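Local coordinates for protein arginyl-trna synthetase (Thermus thermophilus, PDB 1IQ0) that probably joins L-arginine to its cognate tRNA at the expense of ATP, as a monomeric class I aminoacyl-tRNA synthetase, at residues L2-E7 with F512-L517; L389-Q394 with F457-A462; Y472-H477 with L584-P589. All blocks are in the same frame, centred on the assembly; numbering follows the deposited sequence.

Contact 1: residues L2-E7 with F512-L517; sequences LRRALE and FEEAVL
Arg4 and Glu514 meet in a two-pronged salt bridge, the centre of a charged network that fastens the first helix of the N-terminal domain, 3-15, to helix 512-522 of the DALR anticodon-binding domain. The two short helical segments run at 76° to each other, their axes 10.9 Å apart at the closest, so long side chains do the reaching. Of the two prongs, Arg4 NH2 to Glu514 OE2 is the straighter, at 3.0 Å and 152°; Arg4 NE to Glu514 OE1 is close, 2.8 Å, but bent and weak, because the guanidinium and carboxylate planes are turned well away from coplanar. Within its own helix Arg4 also makes a salt bridge with Glu7, NE 3.4 Å from OE1, so the arginine probably offsets the nearness of two carboxylates. A water weakly bonded to Glu7 OE2 and Glu514 OE1 links the two carboxylates, and Glu7 OE2 further accepts the backbone N-H of Val25.

The remaining contacts across the helices are van der Waals packing on the flat faces of the two guanidinium groups. The guanidinium of Arg3 lies flat against the stem of Glu514 while its NH1 pairs with Asp511 and its NH2 with the carbonyl of Val25, which should fix its rotation. Glu514 CG sits over the centre of that group, 3.7 Å from Arg3 CZ. Leu517 CD1 lies over a face of the Arg4 guanidinium, touching NH1.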
loop_
_atom_site.group_PDB
_atom_site.type_symbol
_atom_site.label_atom_id
_atom_site.label_comp_id
_atom_site.label_asym_id
_atom_site.label_seq_id
_atom_site.Cartn_x
_atom_site.Cartn_y
_atom_site.Cartn_z
ATOM N N LEU A 2 16.837 15.652 -7.428
ATOM C CA LEU A 2 17.473 16.809 -6.811
ATOM C C LEU A 2 17.916 16.491 -5.384
ATOM O O LEU A 2 19.107 16.540 -5.070
ATOM C CB LEU A 2 16.504 17.999 -6.814
ATOM C CG LEU A 2 17.032 19.424 -6.606
ATOM C CD1 LEU A 2 17.785 19.517 -5.296
ATOM C CD2 LEU A 2 17.922 19.817 -7.772
ATOM N N ARG A 3 16.960 16.162 -4.520
ATOM C CA ARG A 3 17.275 15.843 -3.130
ATOM C C ARG A 3 18.186 14.630 -2.997
ATOM O O ARG A 3 19.123 14.651 -2.203
ATOM C CB ARG A 3 15.995 15.610 -2.332
ATOM C CG ARG A 3 15.201 16.870 -2.082
ATOM C CD ARG A 3 13.934 16.579 -1.308
ATOM N NE ARG A 3 14.203 16.008 0.008
ATOM C CZ ARG A 3 13.267 15.789 0.926
ATOM N NH1 ARG A 3 12.001 16.095 0.672
ATOM N NH2 ARG A 3 13.595 15.270 2.098
ATOM N N ARG A 4 17.913 13.582 -3.768
ATOM C CA ARG A 4 18.724 12.370 -3.719
ATOM C C ARG A 4 20.100 12.638 -4.309
ATOM O O ARG A 4 21.105 12.099 -3.833
ATOM C CB ARG A 4 18.045 11.225 -4.485
ATOM C CG ARG A 4 16.892 10.547 -3.735
ATOM C CD ARG A 4 17.382 9.852 -2.471
ATOM N NE ARG A 4 16.293 9.349 -1.631
ATOM C CZ ARG A 4 15.636 8.209 -1.833
ATOM N NH1 ARG A 4 15.946 7.424 -2.855
ATOM N NH2 ARG A 4 14.668 7.849 -1.000
ATOM N N ALA A 5 20.143 13.470 -5.345
ATOM C CA ALA A 5 21.407 13.814 -5.983
ATOM C C ALA A 5 22.269 14.531 -4.948
ATOM O O ALA A 5 23.493 14.380 -4.923
ATOM C CB ALA A 5 21.160 14.715 -7.183
ATOM N N LEU A 6 21.616 15.295 -4.081
ATOM C CA LEU A 6 22.321 16.030 -3.044
ATOM C C LEU A 6 22.840 15.079 -1.963
ATOM O O LEU A 6 23.948 15.249 -1.460
ATOM C CB LEU A 6 21.399 17.084 -2.431
ATOM C CG LEU A 6 21.986 18.005 -1.360
ATOM C CD1 LEU A 6 23.331 18.586 -1.814
ATOM C CD2 LEU A 6 20.979 19.121 -1.078
ATOM N N GLU A 7 22.042 14.076 -1.612
ATOM C CA GLU A 7 22.456 13.111 -0.604
ATOM C C GLU A 7 23.598 12.269 -1.161
ATOM O O GLU A 7 24.510 11.893 -0.433
ATOM C CB GLU A 7 21.287 12.203 -0.208
ATOM C CG GLU A 7 20.054 12.966 0.232
ATOM C CD GLU A 7 18.950 12.067 0.750
ATOM O OE1 GLU A 7 18.728 10.991 0.152
ATOM O OE2 GLU A 7 18.300 12.448 1.748
ATOM N N PHE A 512 8.194 15.646 -4.039
ATOM C CA PHE A 512 7.351 14.548 -4.491
ATOM C C PHE A 512 8.045 13.189 -4.633
ATOM O O PHE A 512 7.563 12.178 -4.121
ATOM C CB PHE A 512 6.706 14.904 -5.824
ATOM C CG PHE A 512 5.959 13.762 -6.453
ATOM C CD1 PHE A 512 4.831 13.230 -5.837
ATOM C CD2 PHE A 512 6.395 13.207 -7.654
ATOM C CE1 PHE A 512 4.146 12.164 -6.407
ATOM C CE2 PHE A 512 5.717 12.137 -8.232
ATOM C CZ PHE A 512 4.591 11.615 -7.607
ATOM N N GLU A 513 9.166 13.164 -5.345
ATOM C CA GLU A 513 9.880 11.919 -5.559
ATOM C C GLU A 513 10.381 11.305 -4.253
ATOM O O GLU A 513 10.375 10.084 -4.096
ATOM C CB GLU A 513 11.025 12.136 -6.563
ATOM C CG GLU A 513 10.521 12.590 -7.943
ATOM C CD GLU A 513 11.568 12.474 -9.049
ATOM O OE1 GLU A 513 12.705 12.960 -8.863
ATOM O OE2 GLU A 513 11.246 11.899 -10.112
ATOM N N GLU A 514 10.788 12.141 -3.308
ATOM C CA GLU A 514 11.264 11.627 -2.032
ATOM C C GLU A 514 10.113 10.995 -1.252
ATOM O O GLU A 514 10.297 9.983 -0.568
ATOM C CB GLU A 514 11.893 12.746 -1.200
ATOM C CG GLU A 514 12.538 12.266 0.098
ATOM C CD GLU A 514 13.612 11.207 -0.129
ATOM O OE1 GLU A 514 14.450 11.390 -1.037
ATOM O OE2 GLU A 514 13.623 10.196 0.607
ATOM N N ALA A 515 8.933 11.600 -1.342
ATOM C CA ALA A 515 7.769 11.065 -0.648
ATOM C C ALA A 515 7.437 9.694 -1.236
ATOM O O ALA A 515 7.087 8.765 -0.509
ATOM C CB ALA A 515 6.570 12.008 -0.802
ATOM N N VAL A 516 7.553 9.571 -2.554
ATOM C CA VAL A 516 7.272 8.301 -3.209
ATOM C C VAL A 516 8.291 7.210 -2.849
ATOM O O VAL A 516 7.915 6.077 -2.530
ATOM C CB VAL A 516 7.241 8.451 -4.734
ATOM C CG1 VAL A 516 7.082 7.083 -5.382
ATOM C CG2 VAL A 516 6.091 9.357 -5.140
ATOM N N LEU A 517 9.575 7.556 -2.894
ATOM C CA LEU A 517 10.626 6.594 -2.585
ATOM C C LEU A 517 10.660 6.199 -1.115
ATOM O O LEU A 517 10.917 5.043 -0.791
ATOM C CB LEU A 517 11.989 7.138 -3.020
ATOM C CG LEU A 517 12.119 7.303 -4.540
ATOM C CD1 LEU A 517 13.501 7.848 -4.891
ATOM C CD2 LEU A 517 11.888 5.954 -5.215
HETATM O O HOH W 1 15.917 13.158 0.305
#

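Contact 2: residues L389-Q394 with F457-A462; sequences LLEGRQ and FRYQEA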
loop_
_atom_site.group_PDB
_atom_site.type_symbol
_atom_site.label_atom_id
_atom_site.label_comp_id
_atom_site.label_asym_id
_atom_site.label_seq_id
_atom_site.Cartn_x
_atom_site.Cartn_y
_atom_site.Cartn_z
ATOM N N LEU A 389 -13.208 1.768 12.204
ATOM C CA LEU A 389 -14.553 1.958 12.736
ATOM C C LEU A 389 -15.396 2.673 11.685
ATOM O O LEU A 389 -14.862 3.384 10.831
ATOM C CB LEU A 389 -14.507 2.811 14.011
ATOM C CG LEU A 389 -13.607 2.335 15.152
ATOM C CD1 LEU A 389 -13.619 3.350 16.286
ATOM C CD2 LEU A 389 -14.093 0.986 15.643
ATOM N N LEU A 390 -16.708 2.474 11.743
ATOM C CA LEU A 390 -17.624 3.138 10.819
ATOM C C LEU A 390 -18.530 4.025 11.675
ATOM O O LEU A 390 -19.362 3.527 12.437
ATOM C CB LEU A 390 -18.464 2.122 10.042
ATOM C CG LEU A 390 -19.470 2.748 9.059
ATOM C CD1 LEU A 390 -18.729 3.591 8.024
ATOM C CD2 LEU A 390 -20.270 1.654 8.368
ATOM N N GLU A 391 -18.349 5.337 11.557
ATOM C CA GLU A 391 -19.124 6.294 12.336
ATOM C C GLU A 391 -18.925 6.031 13.828
ATOM O O GLU A 391 -19.882 6.033 14.600
ATOM C CB GLU A 391 -20.611 6.196 11.980
ATOM C CG GLU A 391 -20.983 6.739 10.593
ATOM C CD GLU A 391 -20.756 8.245 10.453
ATOM O OE1 GLU A 391 -20.852 8.964 11.470
ATOM O OE2 GLU A 391 -20.498 8.712 9.322
ATOM N N GLY A 392 -17.672 5.799 14.219
ATOM C CA GLY A 392 -17.337 5.537 15.611
ATOM C C GLY A 392 -17.817 4.194 16.133
ATOM O O GLY A 392 -17.766 3.932 17.333
ATOM N N ARG A 393 -18.274 3.333 15.230
ATOM C CA ARG A 393 -18.787 2.025 15.608
ATOM C C ARG A 393 -17.877 0.877 15.173
ATOM O O ARG A 393 -17.389 0.846 14.042
ATOM C CB ARG A 393 -20.179 1.827 14.999
ATOM C CG ARG A 393 -20.882 0.550 15.420
ATOM C CD ARG A 393 -21.179 0.555 16.910
ATOM N NE ARG A 393 -21.891 1.763 17.322
ATOM C CZ ARG A 393 -23.063 2.151 16.828
ATOM N NH1 ARG A 393 -23.667 1.427 15.895
ATOM N NH2 ARG A 393 -23.631 3.265 17.267
ATOM N N GLN A 394 -17.651 -0.065 16.082
ATOM C CA GLN A 394 -16.826 -1.229 15.789
ATOM C C GLN A 394 -17.685 -2.204 14.992
ATOM O O GLN A 394 -18.837 -2.442 15.348
ATOM C CB GLN A 394 -16.359 -1.881 17.094
ATOM C CG GLN A 394 -15.656 -3.220 16.928
ATOM C CD GLN A 394 -14.458 -3.147 16.001
ATOM O OE1 GLN A 394 -14.605 -3.000 14.786
ATOM N NE2 GLN A 394 -13.262 -3.244 16.572
ATOM N N PHE A 457 -13.901 5.847 10.083
ATOM C CA PHE A 457 -14.425 6.373 8.827
ATOM C C PHE A 457 -15.809 6.994 8.984
ATOM O O PHE A 457 -16.786 6.290 9.254
ATOM C CB PHE A 457 -14.498 5.273 7.767
ATOM C CG PHE A 457 -14.924 5.773 6.410
ATOM C CD1 PHE A 457 -13.998 6.362 5.548
ATOM C CD2 PHE A 457 -16.256 5.706 6.016
ATOM C CE1 PHE A 457 -14.394 6.882 4.310
ATOM C CE2 PHE A 457 -16.666 6.223 4.782
ATOM C CZ PHE A 457 -15.726 6.817 3.925
ATOM N N ARG A 458 -15.893 8.312 8.812
ATOM C CA ARG A 458 -17.175 9.013 8.916
ATOM C C ARG A 458 -17.439 9.646 7.554
ATOM O O ARG A 458 -16.636 10.432 7.063
ATOM C CB ARG A 458 -17.107 10.072 10.020
ATOM C CG ARG A 458 -16.518 9.533 11.325
ATOM C CD ARG A 458 -16.427 10.606 12.402
ATOM N NE ARG A 458 -17.669 10.736 13.156
ATOM C CZ ARG A 458 -18.045 9.909 14.128
ATOM N NH1 ARG A 458 -17.272 8.887 14.472
ATOM N NH2 ARG A 458 -19.201 10.098 14.751
ATOM N N TYR A 459 -18.559 9.281 6.939
ATOM C CA TYR A 459 -18.910 9.772 5.612
ATOM C C TYR A 459 -18.685 11.251 5.314
ATOM O O TYR A 459 -17.869 11.593 4.459
ATOM C CB TYR A 459 -20.364 9.424 5.284
ATOM C CG TYR A 459 -20.636 7.941 5.168
ATOM C CD1 TYR A 459 -21.194 7.226 6.230
ATOM C CD2 TYR A 459 -20.337 7.251 3.996
ATOM C CE1 TYR A 459 -21.451 5.857 6.121
ATOM C CE2 TYR A 459 -20.586 5.890 3.876
ATOM C CZ TYR A 459 -21.144 5.199 4.937
ATOM O OH TYR A 459 -21.412 3.861 4.806
ATOM N N GLN A 460 -19.408 12.125 6.006
ATOM C CA GLN A 460 -19.297 13.565 5.764
ATOM C C GLN A 460 -17.870 14.084 5.879
ATOM O O GLN A 460 -17.390 14.814 5.017
ATOM C CB GLN A 460 -20.214 14.339 6.719
ATOM C CG GLN A 460 -20.282 15.834 6.421
ATOM C CD GLN A 460 -21.401 16.543 7.170
ATOM O OE1 GLN A 460 -22.580 16.221 6.999
ATOM N NE2 GLN A 460 -21.037 17.515 7.999
ATOM N N GLU A 461 -17.201 13.698 6.953
ATOM C CA GLU A 461 -15.826 14.102 7.199
ATOM C C GLU A 461 -14.889 13.650 6.064
ATOM O O GLU A 461 -14.081 14.436 5.568
ATOM C CB GLU A 461 -15.380 13.503 8.533
ATOM C CG GLU A 461 -13.956 13.788 8.943
ATOM C CD GLU A 461 -13.609 13.121 10.259
ATOM O OE1 GLU A 461 -13.714 11.881 10.339
ATOM O OE2 GLU A 461 -13.240 13.833 11.214
ATOM N N ALA A 462 -15.020 12.391 5.646
ATOM C CA ALA A 462 -14.173 11.825 4.589
ATOM C C ALA A 462 -14.473 12.390 3.210
ATOM O O ALA A 462 -13.581 12.488 2.364
ATOM C CB ALA A 462 -14.326 10.301 4.558
HETATM O O HOH W 2 -20.944 11.283 8.398
#
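Leu389 O takes the N-H of Phe457 at 2.7 Å, beside the parallel bridge of Leu390 with Phe457, at one border of the mixed sheet of the class I catalytic domain, where strand 380-390 receives the outermost strand 455-457. The ladder carries on back to Ile455.

Leu390 pairs with Phe457 in the bridge, and their side chains lie alongside each other, pointing the same way. With CG anti to the backbone N (chi1 179°), Leu390 brings CD1 to the edge of the Phe457 ring, 3.8 Å from CD2, and the same methyl reaches Tyr459 CE1. Val408 of helix 405-423 packs on both Leu390 and Tyr459, whereas Phe457 meets Ile442 of helix 430-448.

At Glu391 the chain leaves the sheet through a type I' turn, Leu390 to Arg393. The N-H of Glu391 still closes the ladder on Phe457 O, 2.9 Å away, and its side chain, bent at chi2 (-65°), folds back to the start of helix 459-463. There OE2 accepts the N-H of Tyr459 at 3.1 Å, nearly in line with its own C-O bond, and a water joins OE2 to Gln460 N. Shortening this side chain to an alanine is likely to leave the Tyr459 N-H and the water without their carboxylate partner at the helix start. OE1 lies 3.8 Å from Arg458 NH2, above the guanidinium plane, a long pairing of charge alone.

Gly392 N and Arg458 NH1, two donors 3.1 Å apart, are not bonded to each other; both turn to Asp456, the amide to OD1 and the guanidinium NH1 to OD2.

Contact 3: residues Y472-H477 with L584-P589; sequences YVQYAH and LGIPAP
Gln474 and His477, one turn apart on helix 470-487, each hold a backbone carbonyl of the irregular segment 584-589. Gln474 makes the stronger of the two hydrogen bonds. Its chain runs extended beyond CG and delivers NE2 to Pro587 O at 2.8 Å; the bond is nearly straight, 167°, and the oxygen lies close to the plane of the amide. The carbonyl, for its part, is approached by a donor tilted from its own plane. NE2 also donates to Met436 O of helix 430-448, and these two bonds together should fix which way the amide is turned. His477 ND1 gives a weaker bond to Pro589 O, 3.3 Å away and in the plane of the ring, while its NE2 has a weak bond to Gln574 in helix 562-583.

Van der Waals contacts fill in between these bonds. With CG of His477 anti to the backbone N (chi1 171°), the imidazole presents a face to Ala588, whose CB stands 3.7 Å from the ring centroid and only 9° off the normal, a clear CH-pi contact. Pro589 CD rests on the end of Gln474, 3.6 Å from NE2, and Ile586 CG2 reaches the same nitrogen.

Ile586 packs back on Leu581 and Pro587 on Leu439, placing the segment between helices 562-583 and 430-448. Gly585, with its positive phi, is the C' residue of a Schellman motif: it ends helix 562-583 and starts the C-terminal tail along helix 470-487, within the helical DALR anticodon-binding domain.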
loop_
_atom_site.group_PDB
_atom_site.type_symbol
_atom_site.label_atom_id
_atom_site.label_comp_id
_atom_site.label_asym_id
_atom_site.label_seq_id
_atom_site.Cartn_x
_atom_site.Cartn_y
_atom_site.Cartn_z
ATOM N N TYR A 472 -10.459 16.588 -1.308
ATOM C CA TYR A 472 -9.701 17.836 -1.165
ATOM C C TYR A 472 -8.575 17.850 -2.195
ATOM O O TYR A 472 -8.429 18.811 -2.952
ATOM C CB TYR A 472 -9.100 17.941 0.241
ATOM C CG TYR A 472 -8.205 19.150 0.476
ATOM C CD1 TYR A 472 -8.742 20.436 0.617
ATOM C CD2 TYR A 472 -6.824 19.002 0.581
ATOM C CE1 TYR A 472 -7.922 21.533 0.860
ATOM C CE2 TYR A 472 -5.997 20.086 0.822
ATOM C CZ TYR A 472 -6.546 21.348 0.962
ATOM O OH TYR A 472 -5.712 22.418 1.215
ATOM N N VAL A 473 -7.786 16.778 -2.228
ATOM C CA VAL A 473 -6.682 16.686 -3.178
ATOM C C VAL A 473 -7.215 16.634 -4.610
ATOM O O VAL A 473 -6.640 17.243 -5.520
ATOM C CB VAL A 473 -5.808 15.436 -2.915
ATOM C CG1 VAL A 473 -4.622 15.412 -3.877
ATOM C CG2 VAL A 473 -5.329 15.430 -1.461
ATOM N N GLN A 474 -8.317 15.913 -4.817
ATOM C CA GLN A 474 -8.896 15.823 -6.155
ATOM C C GLN A 474 -9.325 17.211 -6.641
ATOM O O GLN A 474 -9.116 17.564 -7.801
ATOM C CB GLN A 474 -10.103 14.879 -6.164
ATOM C CG GLN A 474 -9.785 13.393 -5.948
ATOM C CD GLN A 474 -11.042 12.530 -5.966
ATOM O OE1 GLN A 474 -12.010 12.814 -5.260
ATOM N NE2 GLN A 474 -11.031 11.475 -6.772
ATOM N N TYR A 475 -9.914 17.999 -5.746
ATOM C CA TYR A 475 -10.376 19.340 -6.099
ATOM C C TYR A 475 -9.211 20.251 -6.500
ATOM O O TYR A 475 -9.327 21.049 -7.428
ATOM C CB TYR A 475 -11.140 19.966 -4.929
ATOM C CG TYR A 475 -11.828 21.256 -5.308
ATOM C CD1 TYR A 475 -12.923 21.254 -6.174
ATOM C CD2 TYR A 475 -11.358 22.483 -4.841
ATOM C CE1 TYR A 475 -13.534 22.441 -6.567
ATOM C CE2 TYR A 475 -11.960 23.679 -5.230
ATOM C CZ TYR A 475 -13.046 23.651 -6.093
ATOM O OH TYR A 475 -13.640 24.829 -6.487
ATOM N N ALA A 476 -8.091 20.132 -5.796
ATOM C CA ALA A 476 -6.914 20.931 -6.112
ATOM C C ALA A 476 -6.442 20.562 -7.519
ATOM O O ALA A 476 -6.005 21.424 -8.283
ATOM C CB ALA A 476 -5.804 20.667 -5.086
ATOM N N HIS A 477 -6.536 19.277 -7.862
ATOM C CA HIS A 477 -6.138 18.830 -9.191
ATOM C C HIS A 477 -7.071 19.395 -10.257
ATOM O O HIS A 477 -6.616 19.865 -11.301
ATOM C CB HIS A 477 -6.149 17.301 -9.294
ATOM C CG HIS A 477 -5.959 16.798 -10.693
ATOM N ND1 HIS A 477 -7.003 16.660 -11.582
ATOM C CD2 HIS A 477 -4.836 16.466 -11.377
ATOM C CE1 HIS A 477 -6.535 16.265 -12.753
ATOM N NE2 HIS A 477 -5.222 16.140 -12.655
ATOM N N LEU A 584 -2.305 5.868 -5.197
ATOM C CA LEU A 584 -3.121 5.519 -4.039
ATOM C C LEU A 584 -4.460 4.991 -4.562
ATOM O O LEU A 584 -5.436 4.880 -3.823
ATOM C CB LEU A 584 -3.354 6.750 -3.154
ATOM C CG LEU A 584 -2.117 7.525 -2.661
ATOM C CD1 LEU A 584 -2.594 8.649 -1.746
ATOM C CD2 LEU A 584 -1.142 6.610 -1.909
ATOM N N GLY A 585 -4.491 4.680 -5.854
ATOM C CA GLY A 585 -5.698 4.152 -6.471
ATOM C C GLY A 585 -6.840 5.148 -6.588
ATOM O O GLY A 585 -7.996 4.760 -6.741
ATOM N N ILE A 586 -6.517 6.436 -6.537
ATOM C CA ILE A 586 -7.535 7.472 -6.608
ATOM C C ILE A 586 -7.575 8.183 -7.965
ATOM O O ILE A 586 -6.556 8.654 -8.460
ATOM C CB ILE A 586 -7.299 8.511 -5.487
ATOM C CG1 ILE A 586 -7.365 7.808 -4.126
ATOM C CG2 ILE A 586 -8.329 9.635 -5.579
ATOM C CD1 ILE A 586 -6.848 8.631 -2.978
ATOM N N PRO A 587 -8.758 8.244 -8.596
ATOM C CA PRO A 587 -8.860 8.919 -9.893
ATOM C C PRO A 587 -8.770 10.445 -9.725
ATOM O O PRO A 587 -9.028 10.975 -8.643
ATOM C CB PRO A 587 -10.214 8.448 -10.417
ATOM C CG PRO A 587 -11.004 8.238 -9.159
ATOM C CD PRO A 587 -10.013 7.550 -8.262
ATOM N N ALA A 588 -8.391 11.141 -10.793
ATOM C CA ALA A 588 -8.236 12.592 -10.748
ATOM C C ALA A 588 -9.203 13.317 -11.674
ATOM O O ALA A 588 -8.880 13.587 -12.825
ATOM C CB ALA A 588 -6.807 12.966 -11.105
ATOM N N PRO A 589 -10.403 13.651 -11.172
ATOM C CA PRO A 589 -11.440 14.350 -11.941
ATOM C C PRO A 589 -10.927 15.676 -12.500
ATOM O O PRO A 589 -10.309 16.459 -11.777
ATOM C CB PRO A 589 -12.549 14.565 -10.911
ATOM C CG PRO A 589 -12.345 13.453 -9.936
ATOM C CD PRO A 589 -10.852 13.417 -9.789
#

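In the fold
Contacts 1 and 3 are buried and both hold helices of the DALR domain, though different ones, whereas contact 2 is only partly buried and lies at the border of the catalytic sheet. Their chemistry follows their place. Contact 1 joins the N-terminal helix to the DALR domain across a domain boundary through charged side chains; contact 2 relies on strand pairing, with a carboxylate at the following helix start; contact 3 uses an amide and an imidazole to grip backbone carbonyls. Contacts 2 and 3 come nearest, about 6 Å between nearest atoms, and helix 459-463 is followed in the chain by helix 470-487. Helix 430-448 packs against both. Contacts 1 and 2 lie farthest apart, about 35 Å between centres.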